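Local coordinates for protein cystathionine gamma-lyase (Saccharomyces cerevisiae, PDB 1N8P) that is a PLP-dependent enzyme of the Cys/Met metabolism family and binds pyridoxal-5'-phosphate, at residues A[317-329]-A[379-391]. Residues are numbered along the deposited sequence; the frame is centred on the assembly and turned at random.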
ATOM      1  N   GLU A 317     -16.425 -37.513 -12.058  1.00 64.31           N
ATOM      2  CA  GLU A 317     -17.321 -36.524 -12.655  1.00 65.48           C
ATOM      3  C   GLU A 317     -18.084 -35.837 -11.522  1.00 65.14           C
ATOM      4  O   GLU A 317     -17.974 -34.632 -11.312  1.00 65.49           O
ATOM      5  CB  GLU A 317     -18.341 -37.193 -13.566  1.00 68.84           C
ATOM      6  CG  GLU A 317     -17.770 -38.236 -14.471  1.00 70.00           C
ATOM      7  CD  GLU A 317     -16.713 -37.677 -15.355  1.00 70.00           C
ATOM      8  OE1 GLU A 317     -17.034 -36.758 -16.139  1.00 67.93           O
ATOM      9  OE2 GLU A 317     -15.566 -38.158 -15.258  1.00 70.00           O
ATOM     10  N   ALA A 318     -18.870 -36.621 -10.799  1.00 57.87           N
ATOM     11  CA  ALA A 318     -19.635 -36.089  -9.700  1.00 59.37           C
ATOM     12  C   ALA A 318     -18.824 -35.057  -8.910  1.00 60.05           C
ATOM     13  O   ALA A 318     -19.368 -34.057  -8.458  1.00 63.37           O
ATOM     14  CB  ALA A 318     -20.078 -37.227  -8.794  1.00 56.30           C
ATOM     15  N   ALA A 319     -17.528 -35.305  -8.744  1.00 60.97           N
ATOM     16  CA  ALA A 319     -16.656 -34.405  -7.995  1.00 62.25           C
ATOM     17  C   ALA A 319     -16.316 -33.177  -8.812  1.00 65.35           C
ATOM     18  O   ALA A 319     -16.541 -32.049  -8.380  1.00 70.00           O
ATOM     19  CB  ALA A 319     -15.380 -35.116  -7.580  1.00 58.68           C
ATOM     20  N   SER A 320     -15.755 -33.384  -9.992  1.00 65.81           N
ATOM     21  CA  SER A 320     -15.429 -32.252 -10.835  1.00 62.91           C
ATOM     22  C   SER A 320     -16.711 -31.422 -10.971  1.00 64.59           C
ATOM     23  O   SER A 320     -16.676 -30.198 -10.991  1.00 65.39           O
ATOM     24  CB  SER A 320     -14.965 -32.743 -12.200  1.00 64.80           C
ATOM     25  OG  SER A 320     -14.120 -31.790 -12.814  1.00 63.44           O
ATOM     26  N   LYS A 321     -17.846 -32.110 -11.044  1.00 66.27           N
ATOM     27  CA  LYS A 321     -19.153 -31.473 -11.163  1.00 61.68           C
ATOM     28  C   LYS A 321     -19.401 -30.583  -9.944  1.00 62.67           C
ATOM     29  O   LYS A 321     -19.594 -29.373 -10.072  1.00 64.78           O
ATOM     30  CB  LYS A 321     -20.229 -32.550 -11.239  1.00 62.67           C
ATOM     31  CG  LYS A 321     -21.642 -32.031 -11.364  1.00 65.55           C
ATOM     32  CD  LYS A 321     -21.913 -31.561 -12.767  1.00 65.21           C
ATOM     33  CE  LYS A 321     -23.394 -31.416 -13.004  1.00 68.06           C
ATOM     34  NZ  LYS A 321     -23.672 -31.396 -14.466  1.00 70.00           N
ATOM     35  N   PHE A 322     -19.413 -31.208  -8.771  1.00 56.42           N
ATOM     36  CA  PHE A 322     -19.604 -30.527  -7.500  1.00 52.13           C
ATOM     37  C   PHE A 322     -18.709 -29.298  -7.469  1.00 50.88           C
ATOM     38  O   PHE A 322     -19.152 -28.194  -7.236  1.00 51.88           O
ATOM     39  CB  PHE A 322     -19.200 -31.459  -6.364  1.00 49.95           C
ATOM     40  CG  PHE A 322     -19.451 -30.905  -5.002  1.00 44.23           C
ATOM     41  CD1 PHE A 322     -20.691 -31.027  -4.420  1.00 39.61           C
ATOM     42  CD2 PHE A 322     -18.440 -30.269  -4.295  1.00 40.80           C
ATOM     43  CE1 PHE A 322     -20.925 -30.524  -3.156  1.00 44.30           C
ATOM     44  CE2 PHE A 322     -18.673 -29.764  -3.030  1.00 37.15           C
ATOM     45  CZ  PHE A 322     -19.918 -29.895  -2.462  1.00 36.46           C
ATOM     46  N   ALA A 323     -17.432 -29.497  -7.722  1.00 48.87           N
ATOM     47  CA  ALA A 323     -16.493 -28.406  -7.701  1.00 49.63           C
ATOM     48  C   ALA A 323     -16.898 -27.213  -8.562  1.00 53.03           C
ATOM     49  O   ALA A 323     -16.261 -26.163  -8.491  1.00 55.77           O
ATOM     50  CB  ALA A 323     -15.125 -28.913  -8.116  1.00 49.85           C
ATOM     51  N   SER A 324     -17.940 -27.354  -9.372  1.00 53.04           N
ATOM     52  CA  SER A 324     -18.360 -26.246 -10.221  1.00 57.38           C
ATOM     53  C   SER A 324     -19.810 -25.820 -10.015  1.00 59.92           C
ATOM     54  O   SER A 324     -20.159 -24.663 -10.183  1.00 63.12           O
ATOM     55  CB  SER A 324     -18.150 -26.609 -11.683  1.00 62.56           C
ATOM     56  OG  SER A 324     -16.809 -26.997 -11.923  1.00 66.88           O
ATOM     57  N   SER A 325     -20.650 -26.771  -9.653  1.00 60.99           N
ATOM     58  CA  SER A 325     -22.054 -26.501  -9.439  1.00 58.17           C
ATOM     59  C   SER A 325     -22.256 -25.561  -8.263  1.00 54.50           C
ATOM     60  O   SER A 325     -23.310 -24.957  -8.132  1.00 57.83           O
ATOM     61  CB  SER A 325     -22.781 -27.829  -9.188  1.00 60.08           C
ATOM     62  OG  SER A 325     -22.425 -28.796 -10.170  1.00 54.46           O
ATOM     63  N   THR A 326     -21.237 -25.437  -7.418  1.00 55.74           N
ATOM     64  CA  THR A 326     -21.284 -24.584  -6.218  1.00 53.85           C
ATOM     65  C   THR A 326     -21.299 -23.094  -6.520  1.00 55.83           C
ATOM     66  O   THR A 326     -20.520 -22.596  -7.333  1.00 58.44           O
ATOM     67  CB  THR A 326     -20.085 -24.797  -5.310  1.00 49.48           C
ATOM     68  OG1 THR A 326     -18.899 -24.732  -6.109  1.00 53.39           O
ATOM     69  CG2 THR A 326     -20.175 -26.127  -4.578  1.00 42.84           C
ATOM     70  N   ARG A 327     -22.168 -22.380  -5.819  1.00 53.31           N
ATOM     71  CA  ARG A 327     -22.309 -20.958  -6.019  1.00 48.28           C
ATOM     72  C   ARG A 327     -21.467 -20.163  -5.036  1.00 50.70           C
ATOM     73  O   ARG A 327     -20.727 -19.247  -5.426  1.00 47.77           O
ATOM     74  CB  ARG A 327     -23.769 -20.568  -5.864  1.00 44.63           C
ATOM     75  CG  ARG A 327     -24.008 -19.091  -5.968  1.00 42.59           C
ATOM     76  CD  ARG A 327     -25.467 -18.785  -5.888  1.00 37.55           C
ATOM     77  NE  ARG A 327     -26.026 -19.026  -4.566  1.00 35.28           N
ATOM     78  CZ  ARG A 327     -26.052 -18.107  -3.612  1.00 31.23           C
ATOM     79  NH1 ARG A 327     -25.542 -16.919  -3.857  1.00 29.93           N
ATOM     80  NH2 ARG A 327     -26.628 -18.347  -2.444  1.00 16.90           N
ATOM     81  N   LEU A 328     -21.582 -20.530  -3.765  1.00 47.19           N
ATOM     82  CA  LEU A 328     -20.862 -19.851  -2.700  1.00 44.38           C
ATOM     83  C   LEU A 328     -19.407 -20.299  -2.523  1.00 43.67           C
ATOM     84  O   LEU A 328     -18.544 -19.469  -2.248  1.00 45.66           O
ATOM     85  CB  LEU A 328     -21.645 -20.000  -1.393  1.00 44.56           C
ATOM     86  CG  LEU A 328     -23.027 -19.338  -1.406  1.00 39.29           C
ATOM     87  CD1 LEU A 328     -23.636 -19.378  -0.019  1.00 32.15           C
ATOM     88  CD2 LEU A 328     -22.884 -17.895  -1.892  1.00 36.15           C
ATOM     89  N   PHE A 329     -19.120 -21.594  -2.657  1.00 42.22           N
ATOM     90  CA  PHE A 329     -17.730 -22.051  -2.536  1.00 38.46           C
ATOM     91  C   PHE A 329     -17.071 -21.738  -3.852  1.00 33.95           C
ATOM     92  O   PHE A 329     -17.714 -21.759  -4.880  1.00 46.94           O
ATOM     93  CB  PHE A 329     -17.648 -23.554  -2.243  1.00 33.42           C
ATOM     94  CG  PHE A 329     -18.068 -23.908  -0.855  1.00 24.95           C
ATOM     95  CD1 PHE A 329     -19.385 -23.810  -0.478  1.00 19.81           C
ATOM     96  CD2 PHE A 329     -17.132 -24.288   0.089  1.00 25.99           C
ATOM     97  CE1 PHE A 329     -19.773 -24.086   0.822  1.00 24.34           C
ATOM     98  CE2 PHE A 329     -17.511 -24.563   1.391  1.00 28.08           C
ATOM     99  CZ  PHE A 329     -18.839 -24.458   1.752  1.00 23.65           C
ATOM    100  N   ASP A 379     -26.521 -20.637   4.555  1.00 44.39           N
ATOM    101  CA  ASP A 379     -26.332 -20.325   3.145  1.00 38.10           C
ATOM    102  C   ASP A 379     -25.315 -21.301   2.524  1.00 40.01           C
ATOM    103  O   ASP A 379     -25.418 -21.685   1.354  1.00 37.69           O
ATOM    104  CB  ASP A 379     -25.795 -18.908   3.001  1.00 33.97           C
ATOM    105  CG  ASP A 379     -26.746 -17.869   3.487  1.00 29.43           C
ATOM    106  OD1 ASP A 379     -27.723 -18.203   4.161  1.00 30.55           O
ATOM    107  OD2 ASP A 379     -26.497 -16.698   3.200  1.00 29.59           O
ATOM    108  N   LEU A 380     -24.314 -21.680   3.314  1.00 39.95           N
ATOM    109  CA  LEU A 380     -23.270 -22.578   2.856  1.00 35.59           C
ATOM    110  C   LEU A 380     -23.744 -24.018   2.925  1.00 40.74           C
ATOM    111  O   LEU A 380     -23.494 -24.810   2.019  1.00 37.03           O
ATOM    112  CB  LEU A 380     -22.031 -22.390   3.702  1.00 27.74           C
ATOM    113  CG  LEU A 380     -21.280 -21.069   3.579  1.00 28.71           C
ATOM    114  CD1 LEU A 380     -20.301 -20.941   4.755  1.00 17.90           C
ATOM    115  CD2 LEU A 380     -20.558 -20.998   2.239  1.00 16.23           C
ATOM    116  N   LEU A 381     -24.438 -24.357   4.003  1.00 43.91           N
ATOM    117  CA  LEU A 381     -24.963 -25.697   4.149  1.00 43.38           C
ATOM    118  C   LEU A 381     -25.927 -25.883   2.985  1.00 49.59           C
ATOM    119  O   LEU A 381     -25.784 -26.805   2.195  1.00 52.85           O
ATOM    120  CB  LEU A 381     -25.706 -25.854   5.485  1.00 40.55           C
ATOM    121  CG  LEU A 381     -25.967 -27.302   5.917  1.00 39.86           C
ATOM    122  CD1 LEU A 381     -24.672 -28.107   5.897  1.00 39.39           C
ATOM    123  CD2 LEU A 381     -26.554 -27.313   7.294  1.00 45.82           C
ATOM    124  N   GLU A 382     -26.895 -24.982   2.858  1.00 53.62           N
ATOM    125  CA  GLU A 382     -27.873 -25.085   1.786  1.00 54.77           C
ATOM    126  C   GLU A 382     -27.228 -25.079   0.409  1.00 55.02           C
ATOM    127  O   GLU A 382     -27.810 -25.530  -0.569  1.00 57.41           O
ATOM    128  CB  GLU A 382     -28.886 -23.951   1.880  1.00 57.89           C
ATOM    129  CG  GLU A 382     -30.269 -24.318   1.314  1.00 66.83           C
ATOM    130  CD  GLU A 382     -30.991 -25.436   2.089  1.00 65.97           C
ATOM    131  OE1 GLU A 382     -32.087 -25.850   1.645  1.00 61.40           O
ATOM    132  OE2 GLU A 382     -30.477 -25.895   3.140  1.00 67.60           O
ATOM    133  N   ASP A 383     -26.009 -24.581   0.325  1.00 56.27           N
ATOM    134  CA  ASP A 383     -25.332 -24.550  -0.953  1.00 58.82           C
ATOM    135  C   ASP A 383     -24.601 -25.875  -1.278  1.00 63.55           C
ATOM    136  O   ASP A 383     -24.398 -26.203  -2.448  1.00 64.48           O
ATOM    137  CB  ASP A 383     -24.360 -23.378  -0.990  1.00 51.19           C
ATOM    138  CG  ASP A 383     -23.665 -23.259  -2.320  1.00 51.80           C
ATOM    139  OD1 ASP A 383     -24.375 -23.228  -3.343  1.00 55.44           O
ATOM    140  OD2 ASP A 383     -22.418 -23.197  -2.351  1.00 47.58           O
ATOM    141  N   ILE A 384     -24.198 -26.619  -0.246  1.00 61.59           N
ATOM    142  CA  ILE A 384     -23.541 -27.908  -0.429  1.00 53.49           C
ATOM    143  C   ILE A 384     -24.627 -28.887  -0.885  1.00 55.64           C
ATOM    144  O   ILE A 384     -24.409 -29.695  -1.776  1.00 53.16           O
ATOM    145  CB  ILE A 384     -22.972 -28.444   0.890  1.00 51.28           C
ATOM    146  CG1 ILE A 384     -21.945 -27.474   1.470  1.00 44.79           C
ATOM    147  CG2 ILE A 384     -22.365 -29.800   0.655  1.00 50.91           C
ATOM    148  CD1 ILE A 384     -20.633 -27.490   0.757  1.00 46.19           C
ATOM    149  N   LYS A 385     -25.795 -28.799  -0.250  1.00 56.31           N
ATOM    150  CA  LYS A 385     -26.948 -29.642  -0.566  1.00 59.31           C
ATOM    151  C   LYS A 385     -27.280 -29.462  -2.033  1.00 57.20           C
ATOM    152  O   LYS A 385     -27.199 -30.383  -2.843  1.00 58.79           O
ATOM    153  CB  LYS A 385     -28.158 -29.222   0.282  1.00 56.27           C
ATOM    154  CG  LYS A 385     -27.883 -29.234   1.776  1.00 63.00           C
ATOM    155  CD  LYS A 385     -29.090 -28.822   2.607  1.00 64.38           C
ATOM    156  CE  LYS A 385     -28.718 -28.714   4.101  1.00 66.13           C
ATOM    157  NZ  LYS A 385     -29.845 -28.258   4.992  1.00 66.15           N
ATOM    158  N   GLN A 386     -27.652 -28.237  -2.349  1.00 60.97           N
ATOM    159  CA  GLN A 386     -28.002 -27.825  -3.687  1.00 60.38           C
ATOM    160  C   GLN A 386     -26.979 -28.265  -4.727  1.00 62.15           C
ATOM    161  O   GLN A 386     -27.276 -28.268  -5.919  1.00 70.00           O
ATOM    162  CB  GLN A 386     -28.154 -26.304  -3.688  1.00 58.94           C
ATOM    163  CG  GLN A 386     -28.344 -25.639  -5.035  1.00 59.35           C
ATOM    164  CD  GLN A 386     -27.072 -25.547  -5.831  1.00 58.14           C
ATOM    165  OE1 GLN A 386     -25.987 -25.368  -5.273  1.00 63.06           O
ATOM    166  NE2 GLN A 386     -27.192 -25.652  -7.146  1.00 57.95           N
ATOM    167  N   ALA A 387     -25.781 -28.648  -4.301  1.00 61.45           N
ATOM    168  CA  ALA A 387     -24.764 -29.046  -5.267  1.00 60.71           C
ATOM    169  C   ALA A 387     -24.540 -30.545  -5.343  1.00 63.14           C
ATOM    170  O   ALA A 387     -23.960 -31.030  -6.313  1.00 59.00           O
ATOM    171  CB  ALA A 387     -23.454 -28.334  -4.978  1.00 59.46           C
ATOM    172  N   LEU A 388     -24.976 -31.279  -4.322  1.00 64.19           N
ATOM    173  CA  LEU A 388     -24.822 -32.727  -4.350  1.00 63.22           C
ATOM    174  C   LEU A 388     -25.754 -33.195  -5.433  1.00 61.09           C
ATOM    175  O   LEU A 388     -25.368 -33.968  -6.300  1.00 63.99           O
ATOM    176  CB  LEU A 388     -25.239 -33.375  -3.031  1.00 65.41           C
ATOM    177  CG  LEU A 388     -24.281 -33.309  -1.842  1.00 64.44           C
ATOM    178  CD1 LEU A 388     -24.900 -34.044  -0.644  1.00 64.99           C
ATOM    179  CD2 LEU A 388     -22.957 -33.918  -2.231  1.00 55.01           C
ATOM    180  N   LYS A 389     -26.985 -32.701  -5.393  1.00 57.77           N
ATOM    181  CA  LYS A 389     -27.969 -33.086  -6.383  1.00 55.62           C
ATOM    182  C   LYS A 389     -27.463 -32.810  -7.795  1.00 55.67           C
ATOM    183  O   LYS A 389     -27.557 -33.666  -8.666  1.00 57.52           O
ATOM    184  CB  LYS A 389     -29.281 -32.368  -6.109  1.00 47.76           C
ATOM    185  CG  LYS A 389     -29.782 -32.581  -4.693  1.00 52.31           C
ATOM    186  CD  LYS A 389     -31.230 -32.100  -4.515  1.00 61.36           C
ATOM    187  CE  LYS A 389     -31.678 -32.073  -3.038  1.00 61.02           C
ATOM    188  NZ  LYS A 389     -31.488 -33.373  -2.314  1.00 65.10           N
ATOM    189  N   GLN A 390     -26.898 -31.629  -8.016  1.00 59.22           N
ATOM    190  CA  GLN A 390     -26.374 -31.264  -9.327  1.00 61.17           C
ATOM    191  C   GLN A 390     -25.430 -32.343  -9.855  1.00 62.82           C
ATOM    192  O   GLN A 390     -25.582 -32.800 -10.985  1.00 63.18           O
ATOM    193  CB  GLN A 390     -25.627 -29.934  -9.238  1.00 62.33           C
ATOM    194  CG  GLN A 390     -26.457 -28.774  -8.707  1.00 64.40           C
ATOM    195  CD  GLN A 390     -26.939 -27.814  -9.803  1.00 69.67           C
ATOM    196  OE1 GLN A 390     -26.133 -27.182 -10.509  1.00 55.38           O
ATOM    197  NE2 GLN A 390     -28.263 -27.694  -9.939  1.00 70.00           N
ATOM    198  N   ALA A 391     -24.462 -32.746  -9.027  1.00 64.02           N
ATOM    199  CA  ALA A 391     -23.473 -33.770  -9.386  1.00 65.51           C
ATOM    200  C   ALA A 391     -24.148 -35.108  -9.624  1.00 67.14           C
ATOM    201  O   ALA A 391     -23.774 -35.853 -10.524  1.00 65.26           O
ATOM    202  CB  ALA A 391     -22.445 -33.906  -8.294  1.00 65.44           C
TER
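Asp383 OD2 takes a hydrogen bond from Leu328 N at 3.1 Å, the donor lying well above the carboxylate plane, while OD1 receives a weak one from Arg327 N at 3.4 Å. With CG anti to its backbone N (chi1 -178°), the buried Asp383 reaches out from its helix to these two amides, just where the chain leaves helix 317-325; the short side chain of an aspartate puts its two oxygens beside two successive backbone amides, one for each. OD2 also meets the edge of the Phe329 ring at CD1, ring and carboxylate being nearly coplanar (15°), consistent with a favourable approach to the positive ring rim. Farther round, Phe329 CE1 packs on Leu380 CD2 and on Ile384 CD1, each 3.5 Å away. Phe322 lies between helix 379-391 and the sheet: its CE1 is 3.8 Å from Ala387 CB, Ile384 CG2 is at its ring edge, and its other neighbours include Phe310, which meets it edge-to-face, and Val368. Small residues permit close approach, with Ala318 CB 4.1 Å from Ala391 CB. Arg327 turns its charged end to Asp6 of a second subunit. The two helices, axes 8.4 Å apart at 140°, run roughly antiparallel and pack with strand 367-371 in the C-terminal domain of a fold-type I PLP-dependent enzyme, as in this family.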